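Local coordinates for serine--tRNA ligase (Pyrococcus horikoshii, PDB 2DQ0), which attaches serine to tRNA(Ser), and probably also to tRNA(Sec), using ATP and passing through a seryl-adenylate intermediate, at residues S229-E233 with G349-A353; T252-A258 with K304-Y310; A327-F331 with S405-A409. All blocks are in the same frame, centred on the assembly; numbering follows the deposited sequence.

Contact 1. Residues S229-E233 with G349-A353; sequences STSFE and GYVAA
Tyr350 and Val351 meet Ser229, Thr230, Ser231 and Glu233 where two irregular loops of the class II synthetase fold come together at the protein surface. Residues 229-233 link helix 223-227 to helix 234-237, while 349-353 belong to the connection between the antiparallel strands 338-342 and 354-362 of the large mixed sheet.

The Tyr350 side chain can be traced outward atom by atom. Its CB lies 3.8 Å from Ser231 CB, and the Ser231 methylene stays beside the start of the ring, its CB 3.7 Å from Tyr350 CD2. Farther out, Glu233 takes over: its OE2 is 3.9 Å from Tyr350 CZ, and its OE1 hangs over one face of the ring. The two side chains cross at about a right angle, and the carboxylate plane stands 90° to the ring plane. A bend at chi2 (103°) curls the Glu233 chain back over its own loop, where Ser231 OG gives OE1 a weak hydrogen bond of 3.1 Å from OG to OE1. At the tip, Tyr350 OH finds its polar partners in Glu23 and Lys26 of the N-terminal, tRNA-binding extension, so the ring spans from the catalytic core to that extension.

Val351 closes the other end of the contact by van der Waals packing, and also touches Cys377 and Trp380. With CG1 anti to the backbone N (chi1 -168°), CG2 is the branch that comes closer to the 229-233 loop, 3.6 Å from Thr230 CA and 3.5 Å from Ser229 O.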
loop_
_atom_site.group_PDB
_atom_site.type_symbol
_atom_site.label_atom_id
_atom_site.label_comp_id
_atom_site.label_asym_id
_atom_site.label_seq_id
_atom_site.Cartn_x
_atom_site.Cartn_y
_atom_site.Cartn_z
ATOM N N SER A 229 4.883 -0.562 -18.195
ATOM C CA SER A 229 3.632 0.200 -18.175
ATOM C C SER A 229 3.661 1.705 -18.423
ATOM O O SER A 229 2.629 2.279 -18.802
ATOM C CB SER A 229 2.917 -0.044 -16.842
ATOM O OG SER A 229 2.607 -1.413 -16.629
ATOM N N THR A 230 4.802 2.351 -18.189
ATOM C CA THR A 230 4.915 3.807 -18.390
ATOM C C THR A 230 6.296 4.199 -18.838
ATOM O O THR A 230 7.118 3.347 -19.156
ATOM C CB THR A 230 4.656 4.651 -17.101
ATOM O OG1 THR A 230 5.375 4.084 -15.998
ATOM C CG2 THR A 230 3.200 4.722 -16.788
ATOM N N SER A 231 6.549 5.504 -18.850
ATOM C CA SER A 231 7.849 5.994 -19.258
ATOM C C SER A 231 8.756 6.026 -18.038
ATOM O O SER A 231 8.299 6.189 -16.899
ATOM C CB SER A 231 7.747 7.385 -19.896
ATOM O OG SER A 231 7.228 8.330 -18.993
ATOM N N PHE A 232 10.042 5.847 -18.289
ATOM C CA PHE A 232 11.030 5.817 -17.236
ATOM C C PHE A 232 11.069 7.053 -16.341
ATOM O O PHE A 232 11.524 6.969 -15.204
ATOM C CB PHE A 232 12.395 5.535 -17.856
ATOM C CG PHE A 232 12.497 4.168 -18.472
ATOM C CD1 PHE A 232 12.438 3.034 -17.680
ATOM C CD2 PHE A 232 12.633 4.014 -19.839
ATOM C CE1 PHE A 232 12.514 1.771 -18.245
ATOM C CE2 PHE A 232 12.708 2.750 -20.410
ATOM C CZ PHE A 232 12.649 1.630 -19.616
ATOM N N GLU A 233 10.582 8.191 -16.831
ATOM C CA GLU A 233 10.576 9.407 -16.018
ATOM C C GLU A 233 9.737 9.210 -14.756
ATOM O O GLU A 233 10.004 9.826 -13.718
ATOM C CB GLU A 233 10.029 10.596 -16.808
ATOM C CG GLU A 233 10.913 11.033 -17.954
ATOM C CD GLU A 233 10.385 10.562 -19.300
ATOM O OE1 GLU A 233 10.085 9.352 -19.426
ATOM O OE2 GLU A 233 10.273 11.397 -20.230
ATOM N N GLY A 349 1.280 12.732 -22.773
ATOM C CA GLY A 349 1.961 11.679 -22.033
ATOM C C GLY A 349 2.396 10.547 -22.950
ATOM O O GLY A 349 1.764 10.283 -23.973
ATOM N N TYR A 350 3.476 9.875 -22.568
ATOM C CA TYR A 350 4.075 8.805 -23.353
ATOM C C TYR A 350 3.288 7.551 -23.714
ATOM O O TYR A 350 3.394 7.048 -24.825
ATOM C CB TYR A 350 5.377 8.366 -22.677
ATOM C CG TYR A 350 6.566 9.226 -23.019
ATOM C CD1 TYR A 350 6.463 10.618 -22.991
ATOM C CD2 TYR A 350 7.787 8.652 -23.404
ATOM C CE1 TYR A 350 7.533 11.424 -23.344
ATOM C CE2 TYR A 350 8.873 9.449 -23.756
ATOM C CZ TYR A 350 8.735 10.846 -23.726
ATOM O OH TYR A 350 9.780 11.680 -24.084
ATOM N N VAL A 351 2.497 7.039 -22.789
ATOM C CA VAL A 351 1.802 5.796 -23.050
ATOM C C VAL A 351 0.623 5.829 -24.005
ATOM O O VAL A 351 0.462 4.926 -24.828
ATOM C CB VAL A 351 1.338 5.159 -21.729
ATOM C CG1 VAL A 351 0.888 3.732 -21.985
ATOM C CG2 VAL A 351 2.470 5.208 -20.709
ATOM N N ALA A 352 -0.196 6.869 -23.924
ATOM C CA ALA A 352 -1.381 6.909 -24.761
ATOM C C ALA A 352 -1.228 7.405 -26.184
ATOM O O ALA A 352 -0.340 8.192 -26.505
ATOM C CB ALA A 352 -2.465 7.713 -24.059
ATOM N N ALA A 353 -2.111 6.909 -27.038
ATOM C CA ALA A 353 -2.169 7.334 -28.430
ATOM C C ALA A 353 -3.224 8.446 -28.460
ATOM O O ALA A 353 -3.121 9.394 -29.226
ATOM C CB ALA A 353 -2.607 6.181 -29.323
#

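Contact 2. Residues T252-A258 with K304-Y310; sequences TAEHPLA and KVEQFVY. With SSA (5'-O-(N-(L-seryl)-sulfamoyl)adenosine), chain G.
Helix 254-258 runs over strand 304-310 in nearly the same direction, at 32° and with 9.0 Å between axes, so that side chains alternating along the strand at Lys304, Glu306, Phe308 and Tyr310 meet the helix and the turn before it. At the turn, Lys304 NZ donates to Thr252 OG1 at 2.9 Å. That hydroxyl also makes a capping bond, accepting from Glu254 N at 2.9 Å (N to OG1), and takes a weak third bond from the amino nitrogen N10 of the bound seryl-sulfamoyl adenosine. Lys304 NZ also forms a salt bridge with Glu306 OE1, and a water joins Ala253 N to Lys304 O.

Two glutamates meet the seryl group of this seryl-adenylate analogue. Bent at chi2 (87°), Glu306 offers both oxygens: OE2 accepts from N10 at 2.6 Å, and OE1 from the ligand OG at 2.7 Å. Glu254 OE1 approaches N10 too, at a modelled separation too short to be taken literally. The two carboxylate planes are nearly parallel, 14° apart, with Glu254 OE1 4.1 Å from Glu306 OE2; the amino group between them probably offsets the closeness of like charges.

Farther along, contacts are mostly apolar. Leu257 CB sits over one face of Phe308, 4.2 Å from the ring centroid, in a CH-pi contact, and Ala258 CB packs against Phe308 CZ, until Tyr310 OH donates to Leu257 O at 2.8 Å, on a lone pair in the carbonyl plane.

Behind this, Val305, Gln307 and Val309 turn to helices 190-209 and 316-333; Pro256 O reaches Tyr187 of the second subunit, and strand 301-311 pairs with strands 273-282 and 398-406.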
loop_
_atom_site.group_PDB
_atom_site.type_symbol
_atom_site.label_atom_id
_atom_site.label_comp_id
_atom_site.label_asym_id
_atom_site.label_seq_id
_atom_site.Cartn_x
_atom_site.Cartn_y
_atom_site.Cartn_z
ATOM N N THR A 252 -1.265 2.864 -9.667
ATOM C CA THR A 252 -2.593 2.615 -10.219
ATOM C C THR A 252 -2.686 1.123 -10.483
ATOM O O THR A 252 -1.679 0.506 -10.814
ATOM C CB THR A 252 -2.797 3.343 -11.564
ATOM O OG1 THR A 252 -3.796 2.657 -12.325
ATOM C CG2 THR A 252 -1.520 3.390 -12.355
ATOM N N ALA A 253 -3.881 0.547 -10.345
ATOM C CA ALA A 253 -4.065 -0.884 -10.561
ATOM C C ALA A 253 -3.744 -1.206 -12.010
ATOM O O ALA A 253 -3.464 -2.353 -12.352
ATOM C CB ALA A 253 -5.503 -1.304 -10.223
ATOM N N GLU A 254 -3.793 -0.176 -12.853
ATOM C CA GLU A 254 -3.473 -0.299 -14.274
ATOM C C GLU A 254 -2.186 -1.118 -14.501
ATOM O O GLU A 254 -2.191 -2.100 -15.262
ATOM C CB GLU A 254 -3.290 1.092 -14.887
ATOM C CG GLU A 254 -3.021 1.102 -16.375
ATOM C CD GLU A 254 -2.299 2.348 -16.842
ATOM O OE1 GLU A 254 -2.582 3.441 -16.299
ATOM O OE2 GLU A 254 -1.460 2.237 -17.771
ATOM N N HIS A 255 -1.097 -0.713 -13.843
ATOM C CA HIS A 255 0.199 -1.392 -13.986
ATOM C C HIS A 255 0.206 -2.887 -13.669
ATOM O O HIS A 255 0.683 -3.666 -14.485
ATOM C CB HIS A 255 1.283 -0.685 -13.169
ATOM C CG HIS A 255 1.512 0.736 -13.576
ATOM N ND1 HIS A 255 0.822 1.333 -14.616
ATOM C CD2 HIS A 255 2.385 1.665 -13.120
ATOM C CE1 HIS A 255 1.269 2.564 -14.785
ATOM N NE2 HIS A 255 2.218 2.789 -13.892
ATOM N N PRO A 256 -0.280 -3.311 -12.477
ATOM C CA PRO A 256 -0.283 -4.760 -12.186
ATOM C C PRO A 256 -1.276 -5.501 -13.097
ATOM O O PRO A 256 -1.089 -6.681 -13.416
ATOM C CB PRO A 256 -0.672 -4.831 -10.705
ATOM C CG PRO A 256 -1.415 -3.549 -10.469
ATOM C CD PRO A 256 -0.625 -2.540 -11.267
ATOM N N LEU A 257 -2.324 -4.795 -13.516
ATOM C CA LEU A 257 -3.316 -5.353 -14.427
ATOM C C LEU A 257 -2.682 -5.616 -15.800
ATOM O O LEU A 257 -3.053 -6.568 -16.481
ATOM C CB LEU A 257 -4.481 -4.390 -14.599
ATOM C CG LEU A 257 -5.840 -4.756 -14.019
ATOM C CD1 LEU A 257 -5.775 -6.026 -13.171
ATOM C CD2 LEU A 257 -6.343 -3.550 -13.230
ATOM N N ALA A 258 -1.737 -4.776 -16.216
ATOM C CA ALA A 258 -1.081 -4.987 -17.504
ATOM C C ALA A 258 0.016 -6.052 -17.376
ATOM O O ALA A 258 0.190 -6.887 -18.259
ATOM C CB ALA A 258 -0.489 -3.682 -18.029
ATOM N N LYS A 304 -8.624 3.663 -5.928
ATOM C CA LYS A 304 -9.157 3.763 -7.277
ATOM C C LYS A 304 -9.654 2.459 -7.894
ATOM O O LYS A 304 -8.973 1.446 -7.882
ATOM C CB LYS A 304 -8.120 4.392 -8.205
ATOM C CG LYS A 304 -8.633 4.624 -9.611
ATOM C CD LYS A 304 -7.680 5.511 -10.421
ATOM C CE LYS A 304 -6.259 4.935 -10.444
ATOM N NZ LYS A 304 -6.211 3.542 -10.996
ATOM N N VAL A 305 -10.872 2.501 -8.413
ATOM C CA VAL A 305 -11.472 1.365 -9.091
ATOM C C VAL A 305 -11.066 1.625 -10.539
ATOM O O VAL A 305 -11.392 2.679 -11.097
ATOM C CB VAL A 305 -12.999 1.392 -8.952
ATOM C CG1 VAL A 305 -13.637 0.294 -9.800
ATOM C CG2 VAL A 305 -13.374 1.222 -7.496
ATOM N N GLU A 306 -10.359 0.674 -11.143
ATOM C CA GLU A 306 -9.838 0.841 -12.499
ATOM C C GLU A 306 -10.338 -0.115 -13.577
ATOM O O GLU A 306 -10.460 -1.316 -13.347
ATOM C CB GLU A 306 -8.307 0.735 -12.428
ATOM C CG GLU A 306 -7.586 0.796 -13.759
ATOM C CD GLU A 306 -7.285 2.208 -14.173
ATOM O OE1 GLU A 306 -7.962 3.121 -13.665
ATOM O OE2 GLU A 306 -6.378 2.403 -15.011
ATOM N N GLN A 307 -10.590 0.430 -14.767
ATOM C CA GLN A 307 -11.017 -0.368 -15.922
ATOM C C GLN A 307 -9.776 -0.666 -16.754
ATOM O O GLN A 307 -8.997 0.244 -17.052
ATOM C CB GLN A 307 -11.962 0.413 -16.847
ATOM C CG GLN A 307 -13.320 0.831 -16.312
ATOM C CD GLN A 307 -14.046 1.694 -17.327
ATOM O OE1 GLN A 307 -14.155 2.922 -17.177
ATOM N NE2 GLN A 307 -14.518 1.062 -18.389
ATOM N N PHE A 308 -9.582 -1.922 -17.143
ATOM C CA PHE A 308 -8.444 -2.248 -17.997
ATOM C C PHE A 308 -8.926 -3.223 -19.055
ATOM O O PHE A 308 -9.672 -4.166 -18.755
ATOM C CB PHE A 308 -7.308 -2.843 -17.195
ATOM C CG PHE A 308 -6.014 -2.963 -17.963
ATOM C CD1 PHE A 308 -5.819 -3.999 -18.891
ATOM C CD2 PHE A 308 -4.962 -2.071 -17.714
ATOM C CE1 PHE A 308 -4.595 -4.144 -19.545
ATOM C CE2 PHE A 308 -3.736 -2.204 -18.361
ATOM C CZ PHE A 308 -3.545 -3.246 -19.282
ATOM N N VAL A 309 -8.479 -2.982 -20.290
ATOM C CA VAL A 309 -8.881 -3.748 -21.465
ATOM C C VAL A 309 -7.781 -4.243 -22.399
ATOM O O VAL A 309 -6.842 -3.514 -22.752
ATOM C CB VAL A 309 -9.854 -2.908 -22.325
ATOM C CG1 VAL A 309 -10.178 -3.623 -23.623
ATOM C CG2 VAL A 309 -11.124 -2.639 -21.548
ATOM N N TYR A 310 -7.922 -5.505 -22.801
ATOM C CA TYR A 310 -7.017 -6.139 -23.752
ATOM C C TYR A 310 -7.938 -6.405 -24.920
ATOM O O TYR A 310 -8.916 -7.129 -24.764
ATOM C CB TYR A 310 -6.516 -7.491 -23.262
ATOM C CG TYR A 310 -5.526 -7.482 -22.129
ATOM C CD1 TYR A 310 -5.941 -7.295 -20.808
ATOM C CD2 TYR A 310 -4.177 -7.740 -22.364
ATOM C CE1 TYR A 310 -5.033 -7.377 -19.750
ATOM C CE2 TYR A 310 -3.259 -7.822 -21.309
ATOM C CZ TYR A 310 -3.697 -7.642 -20.007
ATOM O OH TYR A 310 -2.796 -7.739 -18.965
HETATM N N10 SSA G . -4.486 4.181 -14.965
HETATM C CA SSA G . -4.936 5.513 -15.410
HETATM C CB SSA G . -6.434 5.562 -15.544
HETATM O OG SSA G . -7.095 5.556 -14.274
HETATM C C9 SSA G . -4.527 6.637 -14.465
HETATM O O9 SSA G . -4.002 6.394 -13.382
HETATM N N8 SSA G . -4.750 7.888 -14.886
HETATM S S1 SSA G . -4.399 9.136 -13.936
HETATM O O1S SSA G . -2.960 9.075 -13.731
HETATM O O2S SSA G . -5.001 10.303 -14.571
HETATM O "O5'" SSA G . -5.131 8.802 -12.590
HETATM C "C5'" SSA G . -6.529 8.589 -12.597
HETATM C "C4'" SSA G . -7.233 9.479 -11.620
HETATM O "O4'" SSA G . -6.789 9.212 -10.276
HETATM C "C3'" SSA G . -7.064 10.978 -11.764
HETATM O "O3'" SSA G . -7.881 11.453 -12.814
HETATM C "C2'" SSA G . -7.604 11.418 -10.415
HETATM O "O2'" SSA G . -9.002 11.313 -10.287
HETATM C "C1'" SSA G . -6.923 10.394 -9.498
HETATM N N9 SSA G . -5.578 10.772 -9.073
HETATM C C8 SSA G . -4.388 10.736 -9.782
HETATM N N7 SSA G . -3.356 11.152 -9.095
HETATM C C5 SSA G . -3.894 11.489 -7.856
HETATM C C6 SSA G . -3.317 12.016 -6.670
HETATM N N6 SSA G . -2.023 12.296 -6.552
HETATM N N1 SSA G . -4.137 12.228 -5.594
HETATM C C2 SSA G . -5.449 11.931 -5.716
HETATM N N3 SSA G . -6.107 11.435 -6.789
HETATM C C4 SSA G . -5.265 11.250 -7.832
HETATM O O HOH W 1 -6.227 1.289 -8.597
#

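Contact 3. Residues A327-F331 with S405-A409; sequences AEELF and STAIA. With SSA (5'-O-(N-(L-seryl)-sulfamoyl)adenosine), chain G.
Leu330 and Ile408 cross at a slant, the methyl CD1 of Leu330 lying 3.8 Å from Ile408 CG1, where helix 316-333 packs against the corner between strands 398-406 and 408-409. Ile408 CG1 stands beside its own backbone N (chi1 -70°), which brings the end of the chain round toward the helix. Leu330 CD1 also touches the corner residue, 3.6 Å from Ala407 O and 4.1 Å from Ala407 CB. One turn earlier, Ala327 sets its methyl CB 3.5 Å from Thr406 O, an oxygen that already accepts a hydrogen bond from Ser405 OG. Phe331 presents a ring edge rather than a face: its CE2 is 3.7 Å from Ala407 O, which lies near the ring plane.

Ala407 and Ile408 both face Val305 of the neighbouring strand, a classic beta bulge. Beside it, Thr406 OG1 donates to the ligand serine hydroxyl OG at 2.8 Å, and Thr406 is also tied to Ser373 by its hydroxyl and backbone.

The helix offers only carbon to the corner, whose side includes the backbone oxygens of Thr406 and Ala407 as well as aliphatic groups. Packing, not hydrogen bonding, therefore joins the segments, whereas polar bonds to Ser373 and the ligand hold the Thr406 hydroxyl.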
loop_
_atom_site.group_PDB
_atom_site.type_symbol
_atom_site.label_atom_id
_atom_site.label_comp_id
_atom_site.label_asym_id
_atom_site.label_seq_id
_atom_site.Cartn_x
_atom_site.Cartn_y
_atom_site.Cartn_z
ATOM N N ALA A 327 -17.194 5.531 -17.478
ATOM C CA ALA A 327 -16.882 6.463 -16.384
ATOM C C ALA A 327 -17.905 7.592 -16.362
ATOM O O ALA A 327 -18.343 8.003 -15.294
ATOM C CB ALA A 327 -15.502 7.034 -16.535
ATOM N N GLU A 328 -18.296 8.087 -17.536
ATOM C CA GLU A 328 -19.301 9.158 -17.611
ATOM C C GLU A 328 -20.600 8.764 -16.921
ATOM O O GLU A 328 -21.222 9.592 -16.257
ATOM C CB GLU A 328 -19.623 9.529 -19.068
ATOM C CG GLU A 328 -18.522 10.254 -19.782
ATOM C CD GLU A 328 -18.905 10.694 -21.170
ATOM O OE1 GLU A 328 -19.837 11.518 -21.298
ATOM O OE2 GLU A 328 -18.264 10.223 -22.136
ATOM N N GLU A 329 -21.010 7.503 -17.082
ATOM C CA GLU A 329 -22.250 7.034 -16.475
ATOM C C GLU A 329 -22.206 7.115 -14.975
ATOM O O GLU A 329 -23.191 7.513 -14.342
ATOM C CB GLU A 329 -22.554 5.597 -16.879
ATOM C CG GLU A 329 -23.230 5.447 -18.228
ATOM C CD GLU A 329 -23.447 3.984 -18.593
ATOM O OE1 GLU A 329 -23.927 3.232 -17.718
ATOM O OE2 GLU A 329 -23.144 3.585 -19.743
ATOM N N LEU A 330 -21.068 6.738 -14.399
ATOM C CA LEU A 330 -20.937 6.767 -12.952
ATOM C C LEU A 330 -21.131 8.162 -12.404
ATOM O O LEU A 330 -21.898 8.364 -11.456
ATOM C CB LEU A 330 -19.575 6.230 -12.516
ATOM C CG LEU A 330 -19.378 4.757 -12.841
ATOM C CD1 LEU A 330 -17.955 4.361 -12.500
ATOM C CD2 LEU A 330 -20.402 3.924 -12.076
ATOM N N PHE A 331 -20.449 9.134 -12.999
ATOM C CA PHE A 331 -20.583 10.493 -12.511
ATOM C C PHE A 331 -21.953 11.088 -12.759
ATOM O O PHE A 331 -22.400 11.954 -12.006
ATOM C CB PHE A 331 -19.452 11.355 -13.056
ATOM C CG PHE A 331 -18.137 11.071 -12.381
ATOM C CD1 PHE A 331 -17.736 11.825 -11.261
ATOM C CD2 PHE A 331 -17.343 9.979 -12.801
ATOM C CE1 PHE A 331 -16.566 11.499 -10.560
ATOM C CE2 PHE A 331 -16.177 9.638 -12.116
ATOM C CZ PHE A 331 -15.775 10.401 -10.983
ATOM N N SER A 405 -8.842 3.029 -17.943
ATOM C CA SER A 405 -9.648 4.179 -17.632
ATOM C C SER A 405 -10.100 4.140 -16.204
ATOM O O SER A 405 -10.441 3.092 -15.646
ATOM C CB SER A 405 -10.876 4.231 -18.534
ATOM O OG SER A 405 -11.728 5.316 -18.202
ATOM N N THR A 406 -10.101 5.310 -15.608
ATOM C CA THR A 406 -10.568 5.422 -14.253
ATOM C C THR A 406 -12.045 5.059 -14.275
ATOM O O THR A 406 -12.750 5.391 -15.229
ATOM C CB THR A 406 -10.487 6.883 -13.772
ATOM O OG1 THR A 406 -9.209 7.425 -14.109
ATOM C CG2 THR A 406 -10.715 6.969 -12.265
ATOM N N ALA A 407 -12.506 4.349 -13.255
ATOM C CA ALA A 407 -13.940 4.109 -13.123
ATOM C C ALA A 407 -14.179 5.187 -12.064
ATOM O O ALA A 407 -14.859 6.167 -12.304
ATOM C CB ALA A 407 -14.234 2.736 -12.565
ATOM N N ILE A 408 -13.581 5.016 -10.894
ATOM C CA ILE A 408 -13.686 6.025 -9.842
ATOM C C ILE A 408 -12.446 6.083 -8.953
ATOM O O ILE A 408 -12.029 5.088 -8.360
ATOM C CB ILE A 408 -14.859 5.789 -8.888
ATOM C CG1 ILE A 408 -16.181 6.058 -9.590
ATOM C CG2 ILE A 408 -14.719 6.715 -7.662
ATOM C CD1 ILE A 408 -17.416 5.853 -8.666
ATOM N N ALA A 409 -11.842 7.252 -8.870
ATOM C CA ALA A 409 -10.711 7.403 -7.980
ATOM C C ALA A 409 -11.463 8.112 -6.843
ATOM O O ALA A 409 -11.897 9.252 -6.999
ATOM C CB ALA A 409 -9.647 8.294 -8.625
HETATM N N10 SSA G . -4.486 4.181 -14.965
HETATM C CA SSA G . -4.936 5.513 -15.410
HETATM C CB SSA G . -6.434 5.562 -15.544
HETATM O OG SSA G . -7.095 5.556 -14.274
HETATM C C9 SSA G . -4.527 6.637 -14.465
HETATM O O9 SSA G . -4.002 6.394 -13.382
HETATM N N8 SSA G . -4.750 7.888 -14.886
HETATM S S1 SSA G . -4.399 9.136 -13.936
HETATM O O1S SSA G . -2.960 9.075 -13.731
HETATM O O2S SSA G . -5.001 10.303 -14.571
HETATM O "O5'" SSA G . -5.131 8.802 -12.590
HETATM C "C5'" SSA G . -6.529 8.589 -12.597
HETATM C "C4'" SSA G . -7.233 9.479 -11.620
HETATM O "O4'" SSA G . -6.789 9.212 -10.276
HETATM C "C3'" SSA G . -7.064 10.978 -11.764
HETATM O "O3'" SSA G . -7.881 11.453 -12.814
HETATM C "C2'" SSA G . -7.604 11.418 -10.415
HETATM O "O2'" SSA G . -9.002 11.313 -10.287
HETATM C "C1'" SSA G . -6.923 10.394 -9.498
HETATM N N9 SSA G . -5.578 10.772 -9.073
HETATM C C8 SSA G . -4.388 10.736 -9.782
HETATM N N7 SSA G . -3.356 11.152 -9.095
HETATM C C5 SSA G . -3.894 11.489 -7.856
HETATM C C6 SSA G . -3.317 12.016 -6.670
HETATM N N6 SSA G . -2.023 12.296 -6.552
HETATM N N1 SSA G . -4.137 12.228 -5.594
HETATM C C2 SSA G . -5.449 11.931 -5.716
HETATM N N3 SSA G . -6.107 11.435 -6.789
HETATM C C4 SSA G . -5.265 11.250 -7.832
#

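In the fold
Contacts 2 and 3, with centres 13 Å apart, both contribute residues to the serine-binding end of the ligand pocket: their strands are neighbours in the sheet, probably bonded from Gln307 N to Ser405 O and from Val305 N to Ile408 O, each 2.8 Å, and they meet at the ligand's serine hydroxyl, which each contact grips from its own strand. Contact 1 lies one shell out, its centre 15 Å from that of contact 2. Ser229 and Thr230 pack on His255, and Gln381 bonds both Ser229 O and Glu254 OE2. The Thr230 side chain remains about 8 Å from the ligand. Contacts 1 and 3 come no nearer than about 10 Å between nearest atoms.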